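Local structure of peptidase (Yersinia bercovieri, 5NYW) at residues Asp194-Pro199 / Phe203-Gln208; Val4-Ser9 / Gln173-Ser178; Ser60-Arg65 / Ala84-Glu89; Glu89-Val94 / Phe110-Leu115. The protein is of unknown function but belongs, as an ancestral beta-subunit (Anbu), to the proteasome and HslV family of N-terminal-nucleophile hydrolases, and may act as a peptidase. All coordinates share one frame; numbering follows the deposited sequence.

Contact 1 (Asp194-Pro199 / Phe203-Gln208); sequences DVMIYP and FSTEQQ
I197 N donates to Q207 O across 2.9 Å, and the bond lies in the carbonyl plane with a C=O...N angle of 159°. The same oxygen also takes a CA-H...O contact from M196 CA at 3.1 Å, while V195 O receives the CA-H of Q208. Farther along, F203 N donates to Y198 OH over 2.9 Å with an N-H...O angle of 140°. That hydroxyl stands 3.4 Å above one face of the F203 ring, displaced toward its rim; tyrosine suits the place because its ring can reach the loop edge-on while its end is polar. At the edge of the tyrosine ring, near its plane, S204 O lies 3.3 Å from CD1.

These pairs close a beta hairpin of the six-stranded sheet in the Ntn-hydrolase sandwich: strand 193-199 leads through the loop into strand 208-211, and M196 and Q208 form an antiparallel non-hydrogen-bonded pair. Fully extended, with CG anti to its backbone N (chi1 172°), the unbranched M196 carries CE to S204 O. On the opposite face, the Q207 side chain passes obliquely over I197 and P199, with OE1 near I197 CB and NE2 3.8 Å from P199 CD.

The loop is shaped by its own turns. S204 OG accepts from E206 N in an ST turn, and Q207 centres an inverse gamma turn. A water spans D194 OD1 and Q208 NE2, weakly on the glutamine side; the aspartate also pairs with R210. Y198 OH has a second partner in Q119, and T205 OG1 bonds Q37. M196 packs on L35 and T43 of the other sheet, whereas I197 meets M172 of helix 168-185.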
loop_
_atom_site.group_PDB
_atom_site.type_symbol
_atom_site.label_atom_id
_atom_site.label_comp_id
_atom_site.label_asym_id
_atom_site.label_seq_id
_atom_site.Cartn_x
_atom_site.Cartn_y
_atom_site.Cartn_z
ATOM N N ASP L 194 49.522 -2.652 5.058
ATOM C CA ASP L 194 49.685 -2.022 3.750
ATOM C C ASP L 194 49.559 -0.536 3.977
ATOM O O ASP L 194 48.581 -0.072 4.566
ATOM C CB ASP L 194 48.658 -2.550 2.747
ATOM C CG ASP L 194 48.924 -4.011 2.351
ATOM O OD1 ASP L 194 50.043 -4.350 1.880
ATOM O OD2 ASP L 194 48.011 -4.837 2.548
ATOM N N VAL L 195 50.603 0.193 3.601
ATOM C CA VAL L 195 50.682 1.627 3.815
ATOM C C VAL L 195 51.052 2.391 2.537
ATOM O O VAL L 195 51.565 1.823 1.571
ATOM C CB VAL L 195 51.720 1.964 4.915
ATOM C CG1 VAL L 195 51.443 1.189 6.199
ATOM C CG2 VAL L 195 53.125 1.682 4.424
ATOM N N MET L 196 50.769 3.685 2.527
ATOM C CA MET L 196 51.154 4.530 1.413
ATOM C C MET L 196 51.227 6.007 1.774
ATOM O O MET L 196 50.409 6.509 2.535
ATOM C CB MET L 196 50.194 4.349 0.248
ATOM C CG MET L 196 50.447 5.346 -0.846
ATOM S SD MET L 196 49.465 5.022 -2.276
ATOM C CE MET L 196 49.590 6.602 -3.111
ATOM N N ILE L 197 52.224 6.691 1.238
ATOM C CA ILE L 197 52.275 8.139 1.311
ATOM C C ILE L 197 52.010 8.717 -0.081
ATOM O O ILE L 197 52.674 8.340 -1.048
ATOM C CB ILE L 197 53.626 8.635 1.798
ATOM C CG1 ILE L 197 53.909 8.124 3.205
ATOM C CG2 ILE L 197 53.682 10.152 1.687
ATOM C CD1 ILE L 197 55.280 8.524 3.726
ATOM N N TYR L 198 51.020 9.601 -0.184
ATOM C CA TYR L 198 50.751 10.304 -1.433
ATOM C C TYR L 198 51.019 11.793 -1.293
ATOM O O TYR L 198 50.234 12.522 -0.675
ATOM C CB TYR L 198 49.306 10.115 -1.892
ATOM C CG TYR L 198 49.028 10.927 -3.142
ATOM C CD1 TYR L 198 49.356 10.437 -4.405
ATOM C CD2 TYR L 198 48.488 12.209 -3.058
ATOM C CE1 TYR L 198 49.127 11.186 -5.538
ATOM C CE2 TYR L 198 48.264 12.962 -4.180
ATOM C CZ TYR L 198 48.580 12.448 -5.420
ATOM O OH TYR L 198 48.332 13.219 -6.533
ATOM N N PRO L 199 52.127 12.261 -1.866
ATOM C CA PRO L 199 52.415 13.704 -1.861
ATOM C C PRO L 199 51.539 14.517 -2.835
ATOM O O PRO L 199 51.203 14.051 -3.927
ATOM C CB PRO L 199 53.898 13.768 -2.245
ATOM C CG PRO L 199 54.192 12.477 -2.925
ATOM C CD PRO L 199 53.246 11.451 -2.379
ATOM N N PHE L 203 50.695 12.593 -8.121
ATOM C CA PHE L 203 49.989 11.542 -8.856
ATOM C C PHE L 203 50.841 10.297 -8.944
ATOM O O PHE L 203 50.929 9.638 -9.986
ATOM C CB PHE L 203 49.533 12.026 -10.232
ATOM C CG PHE L 203 48.583 13.178 -10.152
ATOM C CD1 PHE L 203 47.275 12.970 -9.729
ATOM C CD2 PHE L 203 48.991 14.466 -10.463
ATOM C CE1 PHE L 203 46.389 14.025 -9.641
ATOM C CE2 PHE L 203 48.111 15.522 -10.361
ATOM C CZ PHE L 203 46.813 15.301 -9.943
ATOM N N SER L 204 51.472 9.996 -7.815
ATOM C CA SER L 204 52.368 8.865 -7.730
ATOM C C SER L 204 51.906 7.829 -6.713
ATOM O O SER L 204 51.355 8.167 -5.665
ATOM C CB SER L 204 53.770 9.351 -7.366
ATOM O OG SER L 204 54.577 8.275 -6.941
ATOM N N THR L 205 52.104 6.563 -7.061
ATOM C CA THR L 205 51.890 5.444 -6.151
ATOM C C THR L 205 53.240 4.794 -5.836
ATOM O O THR L 205 53.323 3.605 -5.513
ATOM C CB THR L 205 50.926 4.409 -6.724
ATOM O OG1 THR L 205 51.403 3.976 -8.005
ATOM C CG2 THR L 205 49.540 5.024 -6.884
ATOM N N GLU L 206 54.297 5.584 -5.983
ATOM C CA GLU L 206 55.649 5.097 -5.796
ATOM C C GLU L 206 55.873 4.752 -4.326
ATOM O O GLU L 206 56.564 3.790 -3.999
ATOM C CB GLU L 206 56.665 6.149 -6.269
ATOM C CG GLU L 206 58.118 5.706 -6.192
ATOM C CD GLU L 206 58.442 4.575 -7.161
ATOM O OE1 GLU L 206 57.682 4.369 -8.141
ATOM O OE2 GLU L 206 59.448 3.873 -6.920
ATOM N N GLN L 207 55.277 5.543 -3.440
ATOM C CA GLN L 207 55.420 5.314 -2.014
ATOM C C GLN L 207 54.302 4.434 -1.448
ATOM O O GLN L 207 53.604 4.832 -0.516
ATOM C CB GLN L 207 55.481 6.642 -1.261
ATOM C CG GLN L 207 56.690 7.480 -1.604
ATOM C CD GLN L 207 56.805 8.741 -0.762
ATOM O OE1 GLN L 207 57.167 8.698 0.417
ATOM N NE2 GLN L 207 56.503 9.879 -1.376
ATOM N N GLN L 208 54.140 3.240 -2.020
ATOM C CA GLN L 208 53.268 2.218 -1.449
ATOM C C GLN L 208 54.112 1.092 -0.870
ATOM O O GLN L 208 55.018 0.603 -1.538
ATOM C CB GLN L 208 52.338 1.632 -2.479
ATOM C CG GLN L 208 51.317 0.745 -1.831
ATOM C CD GLN L 208 50.667 -0.198 -2.804
ATOM O OE1 GLN L 208 50.912 -0.135 -4.011
ATOM N NE2 GLN L 208 49.829 -1.090 -2.287
HETATM O O HOH W 1 51.205 -2.217 -0.075
#

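Contact 2 (Val4-Ser9 / Gln173-Ser178); sequences VAMRLS and QCALIS
In the layered alpha-beta-beta-alpha sandwich of Ntn hydrolases, each sheet carries helices on its outer side, and here the N-terminal strand meets helix 168-185 in just that way. Strand residues 4-7 and helix residues 173-178 run nearly antiparallel, at 158° between their directions, and their axes come within 9.8 Å.

M6 does most of the reaching. Its chain leaves with CG beside the backbone N and anti to the carbonyl carbon (chi1 -57°) and then runs extended, so that the terminal methyl is delivered to the helix surface. There M6 CE sits 3.8 Å from A175 N and 4.0 Å from A175 CB, and it touches C174 SG at 4.0 Å. A long, flexible thioether suits this place because it can bridge the gap between strand and helix without branching. V4 makes the shorter reach: its CG1 lies 4.1 Å from A175 CB, and the branch that does so is the one held between the backbone N and the carbonyl carbon. A175 thus meets both residues, its single methyl fitting against the two side chains. No hydrogen bond crosses; these buried apolar groups meet by van der Waals packing alone.

Strand alternation sets the pattern, since V4 and M6 face the helix whereas A5 turns its methyl away from it, toward the other sheet. Around the contact, V4 also packs on I158 and C174 on V161 of helix 155-161, and A175 on A15 of the adjacent strand 11-23. On the far side of helix 168-185, L176 meets F218 of helix 216-234 and L239 of a neighbouring subunit.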
loop_
_atom_site.group_PDB
_atom_site.type_symbol
_atom_site.label_atom_id
_atom_site.label_comp_id
_atom_site.label_asym_id
_atom_site.label_seq_id
_atom_site.Cartn_x
_atom_site.Cartn_y
_atom_site.Cartn_z
ATOM N N VAL L 4 43.276 3.516 8.462
ATOM C CA VAL L 4 43.260 4.941 8.766
ATOM C C VAL L 4 43.739 5.719 7.544
ATOM O O VAL L 4 44.603 5.263 6.795
ATOM C CB VAL L 4 44.125 5.295 10.035
ATOM C CG1 VAL L 4 45.581 4.833 9.895
ATOM C CG2 VAL L 4 44.056 6.800 10.356
ATOM N N ALA L 5 43.147 6.887 7.333
ATOM C CA ALA L 5 43.581 7.763 6.263
ATOM C C ALA L 5 43.628 9.178 6.791
ATOM O O ALA L 5 42.744 9.597 7.522
ATOM C CB ALA L 5 42.651 7.652 5.068
ATOM N N MET L 6 44.658 9.913 6.402
ATOM C CA MET L 6 44.872 11.265 6.879
ATOM C C MET L 6 45.009 12.241 5.715
ATOM O O MET L 6 45.752 11.979 4.766
ATOM C CB MET L 6 46.130 11.329 7.752
ATOM C CG MET L 6 46.118 10.404 8.945
ATOM S SD MET L 6 47.759 10.148 9.650
ATOM C CE MET L 6 47.381 9.226 11.137
ATOM N N ARG L 7 44.263 13.342 5.771
ATOM C CA ARG L 7 44.398 14.410 4.783
ATOM C C ARG L 7 45.063 15.643 5.378
ATOM O O ARG L 7 44.470 16.332 6.207
ATOM C CB ARG L 7 43.038 14.792 4.203
ATOM C CG ARG L 7 43.067 15.960 3.229
ATOM C CD ARG L 7 41.650 16.333 2.826
ATOM N NE ARG L 7 41.576 17.572 2.048
ATOM C CZ ARG L 7 41.315 18.773 2.561
ATOM N NH1 ARG L 7 41.266 19.825 1.764
ATOM N NH2 ARG L 7 41.091 18.921 3.864
ATOM N N LEU L 8 46.272 15.940 4.909
ATOM C CA LEU L 8 47.074 17.044 5.419
ATOM C C LEU L 8 47.279 18.064 4.322
ATOM O O LEU L 8 46.878 17.825 3.187
ATOM C CB LEU L 8 48.422 16.548 5.922
ATOM C CG LEU L 8 48.334 15.255 6.718
ATOM C CD1 LEU L 8 49.603 14.468 6.515
ATOM C CD2 LEU L 8 48.081 15.557 8.188
ATOM N N SER L 9 47.878 19.203 4.660
ATOM C CA SER L 9 48.109 20.255 3.676
ATOM C C SER L 9 49.042 19.812 2.546
ATOM O O SER L 9 48.880 20.239 1.397
ATOM C CB SER L 9 48.654 21.513 4.357
ATOM O OG SER L 9 49.827 21.234 5.091
ATOM N N GLN L 173 54.256 8.245 10.544
ATOM C CA GLN L 173 54.746 7.792 11.859
ATOM C C GLN L 173 53.619 7.652 12.866
ATOM O O GLN L 173 53.528 6.653 13.581
ATOM C CB GLN L 173 55.787 8.751 12.442
ATOM C CG GLN L 173 57.160 8.621 11.836
ATOM C CD GLN L 173 58.145 9.630 12.397
ATOM O OE1 GLN L 173 57.793 10.771 12.688
ATOM N NE2 GLN L 173 59.382 9.191 12.592
ATOM N N CYS L 174 52.739 8.641 12.883
ATOM C CA CYS L 174 51.584 8.617 13.757
ATOM C C CYS L 174 50.687 7.410 13.445
ATOM O O CYS L 174 50.271 6.701 14.358
ATOM C CB CYS L 174 50.817 9.929 13.619
ATOM S SG CYS L 174 49.288 10.005 14.539
ATOM N N ALA L 175 50.431 7.153 12.159
ATOM C CA ALA L 175 49.638 5.993 11.745
ATOM C C ALA L 175 50.267 4.673 12.220
ATOM O O ALA L 175 49.547 3.792 12.692
ATOM C CB ALA L 175 49.456 5.971 10.217
ATOM N N LEU L 176 51.596 4.546 12.108
ATOM C CA LEU L 176 52.300 3.320 12.517
ATOM C C LEU L 176 52.197 3.040 14.028
ATOM O O LEU L 176 52.041 1.883 14.443
ATOM C CB LEU L 176 53.787 3.383 12.130
ATOM C CG LEU L 176 54.035 3.372 10.625
ATOM C CD1 LEU L 176 55.510 3.524 10.299
ATOM C CD2 LEU L 176 53.460 2.114 10.002
ATOM N N ILE L 177 52.288 4.092 14.840
ATOM C CA ILE L 177 52.116 3.950 16.279
ATOM C C ILE L 177 50.663 3.586 16.612
ATOM O O ILE L 177 50.408 2.731 17.466
ATOM C CB ILE L 177 52.546 5.238 17.025
ATOM C CG1 ILE L 177 54.037 5.503 16.795
ATOM C CG2 ILE L 177 52.241 5.138 18.525
ATOM C CD1 ILE L 177 54.472 6.887 17.200
ATOM N N SER L 178 49.723 4.220 15.906
ATOM C CA SER L 178 48.294 3.927 16.027
ATOM C C SER L 178 48.066 2.432 15.782
ATOM O O SER L 178 47.330 1.780 16.510
ATOM C CB SER L 178 47.501 4.781 15.027
ATOM O OG SER L 178 46.096 4.630 15.165
#

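Contact 3 (Ser60-Arg65 / Ala84-Glu89); sequences SLLQRR and ATLLGE. With SO4 (sulfate ion), chain B.
Next to the leucine contact of L62 with L86 and L87, the R65 guanidinium has L61 CB over one face, 4.2 Å above the centre of the group, and O3 of a sulfate ion at its edge, near the plane. R65 NE donates to SO4 O3 in a long, weak hydrogen bond of 3.5 Å, although a fairly straight one (167°). The R64 guanidinium approaches the same ion obliquely, with NH1 3.7 Å from SO4 O2. Two neighbouring arginines, R64 and R65, thus bring positive charge to the anion, probably one from the crystallisation liquor.

The packing proper is between two helices, 52-65 and 80-98, that form one outer layer of the Ntn-hydrolase sandwich. L62 is directed at the second helix, and its forked tip meets two partners. With L87 it crosses at about a right angle, CD1 of L62 lying 3.7 Å from CD1 of L87; with L86 it slides past in the opposite direction. L86 gets there because its CG is anti to the backbone N (chi1 -178°), a torsion that swings the end of the side chain nearer to the first helix than its CB suggests. Leucine suits all three positions: its two methyls give a broad apolar tip that can touch more than one neighbour.

L74, from the connecting loop, packs against all three leucines, and L87 continues inward to I130 of the sheet. R65 NH2 also forms a salt bridge with E93. L62 and L86 meet more loosely than L62 and L87, CD2 of L62 to CD2 of L86, at 4.2 Å.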
loop_
_atom_site.group_PDB
_atom_site.type_symbol
_atom_site.label_atom_id
_atom_site.label_comp_id
_atom_site.label_asym_id
_atom_site.label_seq_id
_atom_site.Cartn_x
_atom_site.Cartn_y
_atom_site.Cartn_z
ATOM N N SER L 60 35.867 -5.356 -6.779
ATOM C CA SER L 60 35.904 -6.092 -8.035
ATOM C C SER L 60 35.020 -5.421 -9.094
ATOM O O SER L 60 35.439 -5.294 -10.242
ATOM C CB SER L 60 35.476 -7.546 -7.822
ATOM O OG SER L 60 36.504 -8.319 -7.230
ATOM N N LEU L 61 33.823 -4.970 -8.707
ATOM C CA LEU L 61 32.918 -4.293 -9.635
ATOM C C LEU L 61 33.499 -2.958 -10.124
ATOM O O LEU L 61 33.325 -2.600 -11.282
ATOM C CB LEU L 61 31.528 -4.068 -9.012
ATOM C CG LEU L 61 30.531 -5.238 -8.909
ATOM C CD1 LEU L 61 29.251 -4.794 -8.228
ATOM C CD2 LEU L 61 30.218 -5.874 -10.262
ATOM N N LEU L 62 34.155 -2.209 -9.239
ATOM C CA LEU L 62 34.780 -0.938 -9.623
ATOM C C LEU L 62 35.932 -1.132 -10.601
ATOM O O LEU L 62 36.094 -0.343 -11.537
ATOM C CB LEU L 62 35.296 -0.192 -8.399
ATOM C CG LEU L 62 34.240 0.409 -7.481
ATOM C CD1 LEU L 62 34.860 0.845 -6.171
ATOM C CD2 LEU L 62 33.609 1.588 -8.170
ATOM N N GLN L 63 36.727 -2.176 -10.360
ATOM C CA GLN L 63 37.887 -2.522 -11.178
ATOM C C GLN L 63 37.459 -2.964 -12.571
ATOM O O GLN L 63 38.070 -2.593 -13.571
ATOM C CB GLN L 63 38.679 -3.643 -10.519
ATOM C CG GLN L 63 39.442 -3.222 -9.278
ATOM C CD GLN L 63 39.996 -4.414 -8.531
ATOM O OE1 GLN L 63 39.487 -5.527 -8.660
ATOM N NE2 GLN L 63 41.016 -4.182 -7.713
ATOM N N ARG L 64 36.406 -3.768 -12.626
ATOM C CA ARG L 64 35.889 -4.277 -13.895
ATOM C C ARG L 64 35.295 -3.159 -14.755
ATOM O O ARG L 64 35.513 -3.108 -15.966
ATOM C CB ARG L 64 34.830 -5.363 -13.635
ATOM C CG ARG L 64 35.133 -6.732 -14.239
ATOM C CD ARG L 64 35.073 -6.696 -15.754
ATOM N NE ARG L 64 34.147 -5.669 -16.240
ATOM C CZ ARG L 64 33.999 -5.312 -17.515
ATOM N NH1 ARG L 64 33.136 -4.355 -17.841
ATOM N NH2 ARG L 64 34.712 -5.906 -18.460
ATOM N N ARG L 65 34.572 -2.248 -14.118
ATOM C CA ARG L 65 33.914 -1.170 -14.831
ATOM C C ARG L 65 34.878 -0.078 -15.318
ATOM O O ARG L 65 34.531 0.711 -16.190
ATOM C CB ARG L 65 32.825 -0.580 -13.942
ATOM C CG ARG L 65 31.632 -1.512 -13.819
ATOM C CD ARG L 65 30.693 -1.128 -12.688
ATOM N NE ARG L 65 29.620 -2.108 -12.548
ATOM C CZ ARG L 65 28.756 -2.133 -11.543
ATOM N NH1 ARG L 65 28.818 -1.226 -10.576
ATOM N NH2 ARG L 65 27.836 -3.071 -11.504
ATOM N N ALA L 84 33.077 9.513 -4.983
ATOM C CA ALA L 84 32.363 9.144 -3.754
ATOM C C ALA L 84 30.913 8.740 -3.988
ATOM O O ALA L 84 30.458 7.763 -3.396
ATOM C CB ALA L 84 32.422 10.292 -2.735
ATOM N N THR L 85 30.179 9.484 -4.823
ATOM C CA THR L 85 28.800 9.089 -5.132
ATOM C C THR L 85 28.830 7.717 -5.823
ATOM O O THR L 85 27.942 6.892 -5.619
ATOM C CB THR L 85 28.025 10.110 -6.016
ATOM O OG1 THR L 85 28.597 10.196 -7.324
ATOM C CG2 THR L 85 27.987 11.469 -5.366
ATOM N N LEU L 86 29.844 7.499 -6.659
ATOM C CA LEU L 86 29.984 6.246 -7.385
ATOM C C LEU L 86 30.197 5.062 -6.437
ATOM O O LEU L 86 29.600 3.997 -6.602
ATOM C CB LEU L 86 31.142 6.344 -8.378
ATOM C CG LEU L 86 31.354 5.089 -9.228
ATOM C CD1 LEU L 86 30.127 4.850 -10.099
ATOM C CD2 LEU L 86 32.614 5.175 -10.080
ATOM N N LEU L 87 31.048 5.243 -5.442
ATOM C CA LEU L 87 31.261 4.205 -4.434
ATOM C C LEU L 87 29.966 3.925 -3.661
ATOM O O LEU L 87 29.627 2.779 -3.381
ATOM C CB LEU L 87 32.376 4.611 -3.471
ATOM C CG LEU L 87 33.674 3.865 -3.741
ATOM C CD1 LEU L 87 34.228 4.297 -5.089
ATOM C CD2 LEU L 87 34.652 4.174 -2.658
ATOM N N GLY L 88 29.262 4.990 -3.300
ATOM C CA GLY L 88 28.017 4.855 -2.578
ATOM C C GLY L 88 27.007 4.026 -3.346
ATOM O O GLY L 88 26.315 3.190 -2.754
ATOM N N GLU L 89 26.928 4.255 -4.660
ATOM C CA GLU L 89 26.036 3.503 -5.536
ATOM C C GLU L 89 26.463 2.045 -5.606
ATOM O O GLU L 89 25.617 1.144 -5.594
ATOM C CB GLU L 89 25.999 4.118 -6.950
ATOM C CG GLU L 89 25.339 5.487 -6.996
ATOM C CD GLU L 89 25.524 6.201 -8.318
ATOM O OE1 GLU L 89 26.176 5.626 -9.213
ATOM O OE2 GLU L 89 25.051 7.358 -8.441
HETATM S S SO4 B . 28.672 -4.091 -15.749
HETATM O O1 SO4 B . 27.715 -3.063 -15.342
HETATM O O2 SO4 B . 29.829 -3.456 -16.387
HETATM O O3 SO4 B . 29.136 -4.859 -14.585
HETATM O O4 SO4 B . 28.002 -4.987 -16.695
#

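Contact 4 (Glu89-Val94 / Phe110-Leu115); sequences ETVREV and FNCNLL. Unlike the reference sequence in segment 110-115: C112 (reference Gly).
V91 presents both of its methyls to the strand, one to C112 and one to L114, and all of the contact between the segments is apolar. V91 and L114 reach toward each other tip to tip, CG2 of the valine 3.9 Å from CD1 of the leucine. The other branch, V91 CG1, stands 4.1 Å from C112 SG, a packing contact with sulfur. Valine suits the helix here because its branching at CB spreads two methyls close to the backbone: CG1 is anti to the backbone N (chi1 166°), which leaves CG2 beside that nitrogen, and the fork straddles two strand residues. On the strand, C112 and L114 are two apart and therefore both turn to the helix, the longer leucine making up part of the distance. C112, which differs from the reference sequence, holds SG between its backbone N and carbonyl carbon (chi1 65°).

Polar groups bond within their own segment or to residues outside the contact. The helix is held by its own backbone, as in E93 N to E89 O at 3.0 Å, while strand 112-120 bonds to its sheet neighbours, N113 to A49 and L114 to I130. N113 points away from the helix, and its OD1 is hydrogen-bonded to H129 NE2; R92 NH1 bonds the carbonyl of Q133.

The arrangement is helix-on-sheet packing, joining helix 80-98 to the central strand of the five-stranded sheet in the Ntn-hydrolase fold, with C112 also against I58 of helix 52-65. Since no hydrogen bond or charge crosses, the contact has little directional demand: the pieces are held by dispersion and by burial of methyl and sulfur surface.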
loop_
_atom_site.group_PDB
_atom_site.type_symbol
_atom_site.label_atom_id
_atom_site.label_comp_id
_atom_site.label_asym_id
_atom_site.label_seq_id
_atom_site.Cartn_x
_atom_site.Cartn_y
_atom_site.Cartn_z
ATOM N N GLU L 89 26.928 4.255 -4.660
ATOM C CA GLU L 89 26.036 3.503 -5.536
ATOM C C GLU L 89 26.463 2.045 -5.606
ATOM O O GLU L 89 25.617 1.144 -5.594
ATOM C CB GLU L 89 25.999 4.118 -6.950
ATOM C CG GLU L 89 25.339 5.487 -6.996
ATOM C CD GLU L 89 25.524 6.201 -8.318
ATOM O OE1 GLU L 89 26.176 5.626 -9.213
ATOM O OE2 GLU L 89 25.051 7.358 -8.441
ATOM N N THR L 90 27.774 1.812 -5.671
ATOM C CA THR L 90 28.293 0.453 -5.770
ATOM C C THR L 90 28.101 -0.277 -4.421
ATOM O O THR L 90 27.915 -1.495 -4.392
ATOM C CB THR L 90 29.779 0.431 -6.169
ATOM O OG1 THR L 90 30.012 1.375 -7.214
ATOM C CG2 THR L 90 30.183 -0.964 -6.630
ATOM N N VAL L 91 28.213 0.460 -3.310
ATOM C CA VAL L 91 27.905 -0.094 -1.991
ATOM C C VAL L 91 26.450 -0.574 -1.859
ATOM O O VAL L 91 26.211 -1.722 -1.467
ATOM C CB VAL L 91 28.192 0.914 -0.870
ATOM C CG1 VAL L 91 27.554 0.446 0.410
ATOM C CG2 VAL L 91 29.693 1.088 -0.688
ATOM N N ARG L 92 25.489 0.284 -2.211
ATOM C CA ARG L 92 24.059 -0.075 -2.152
ATOM C C ARG L 92 23.709 -1.232 -3.097
ATOM O O ARG L 92 22.932 -2.114 -2.736
ATOM C CB ARG L 92 23.166 1.137 -2.481
ATOM C CG ARG L 92 23.069 2.172 -1.370
ATOM C CD ARG L 92 22.050 3.318 -1.647
ATOM N NE ARG L 92 22.429 4.224 -2.739
ATOM C CZ ARG L 92 23.094 5.374 -2.565
ATOM N NH1 ARG L 92 23.507 5.742 -1.347
ATOM N NH2 ARG L 92 23.388 6.146 -3.609
ATOM N N GLU L 93 24.295 -1.225 -4.293
ATOM C CA GLU L 93 24.076 -2.276 -5.288
ATOM C C GLU L 93 24.454 -3.662 -4.776
ATOM O O GLU L 93 23.716 -4.633 -4.954
ATOM C CB GLU L 93 24.887 -1.980 -6.547
ATOM C CG GLU L 93 24.881 -3.100 -7.556
ATOM C CD GLU L 93 25.873 -2.865 -8.691
ATOM O OE1 GLU L 93 25.986 -3.738 -9.572
ATOM O OE2 GLU L 93 26.564 -1.827 -8.692
ATOM N N VAL L 94 25.642 -3.753 -4.186
ATOM C CA VAL L 94 26.150 -5.013 -3.671
ATOM C C VAL L 94 25.382 -5.495 -2.432
ATOM O O VAL L 94 25.024 -6.668 -2.348
ATOM C CB VAL L 94 27.636 -4.887 -3.353
ATOM C CG1 VAL L 94 28.132 -6.100 -2.578
ATOM C CG2 VAL L 94 28.403 -4.689 -4.651
ATOM N N PHE L 110 25.707 -7.796 6.075
ATOM C CA PHE L 110 26.430 -7.500 4.844
ATOM C C PHE L 110 27.025 -6.097 4.805
ATOM O O PHE L 110 27.398 -5.611 3.744
ATOM C CB PHE L 110 25.499 -7.704 3.657
ATOM C CG PHE L 110 24.835 -9.042 3.652
ATOM C CD1 PHE L 110 25.457 -10.141 3.069
ATOM C CD2 PHE L 110 23.586 -9.210 4.242
ATOM C CE1 PHE L 110 24.849 -11.393 3.073
ATOM C CE2 PHE L 110 22.966 -10.447 4.247
ATOM C CZ PHE L 110 23.605 -11.547 3.673
ATOM N N ASN L 111 27.081 -5.431 5.952
ATOM C CA ASN L 111 27.538 -4.041 5.994
ATOM C C ASN L 111 29.050 -3.833 5.895
ATOM O O ASN L 111 29.859 -4.663 6.341
ATOM C CB ASN L 111 26.989 -3.349 7.240
ATOM C CG ASN L 111 25.524 -2.964 7.084
ATOM O OD1 ASN L 111 24.907 -3.219 6.041
ATOM N ND2 ASN L 111 24.959 -2.351 8.112
ATOM N N CYS L 112 29.408 -2.709 5.282
ATOM C CA CYS L 112 30.789 -2.277 5.127
ATOM C C CYS L 112 30.985 -0.774 5.315
ATOM O O CYS L 112 30.057 0.023 5.177
ATOM C CB CYS L 112 31.281 -2.678 3.733
ATOM S SG CYS L 112 30.380 -1.791 2.364
ATOM N N ASN L 113 32.212 -0.394 5.645
ATOM C CA ASN L 113 32.619 0.998 5.634
ATOM C C ASN L 113 33.837 1.078 4.738
ATOM O O ASN L 113 34.636 0.129 4.684
ATOM C CB ASN L 113 32.934 1.525 7.045
ATOM C CG ASN L 113 31.690 1.921 7.821
ATOM O OD1 ASN L 113 31.324 3.094 7.856
ATOM N ND2 ASN L 113 31.041 0.949 8.454
ATOM N N LEU L 114 33.945 2.179 4.001
ATOM C CA LEU L 114 35.071 2.398 3.112
ATOM C C LEU L 114 35.697 3.760 3.329
ATOM O O LEU L 114 35.015 4.697 3.750
ATOM C CB LEU L 114 34.643 2.265 1.648
ATOM C CG LEU L 114 33.971 0.953 1.263
ATOM C CD1 LEU L 114 33.555 1.017 -0.167
ATOM C CD2 LEU L 114 34.952 -0.156 1.450
ATOM N N LEU L 115 36.997 3.858 3.045
ATOM C CA LEU L 115 37.664 5.152 2.937
ATOM C C LEU L 115 38.120 5.351 1.485
ATOM O O LEU L 115 38.581 4.412 0.816
ATOM C CB LEU L 115 38.843 5.262 3.907
ATOM C CG LEU L 115 38.485 5.220 5.398
ATOM C CD1 LEU L 115 39.687 5.512 6.248
ATOM C CD2 LEU L 115 37.346 6.163 5.743
#

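Contacts 2, 3 and 4 are buried and wholly apolar across their segments, whereas contact 1, a partly buried hairpin, is the one that uses hydrogen bonds. Contact 2 lies deepest, its centre about 9 Å from that of the chain; contact 3, about 17 Å out, has arginines and a sulfate beside its leucines. Contacts 1 and 2 belong to the six-stranded sheet and the helix 168-185 on it; contacts 3 and 4 share helix 80-98 in the opposite layer, where L61 CD1 packs on V94 CG2 at 3.7 Å. Between the two sheets, A5 CB of contact 2 meets L115 CD1 of contact 4 at 3.8 Å, although the contact centres are about 24 Å apart.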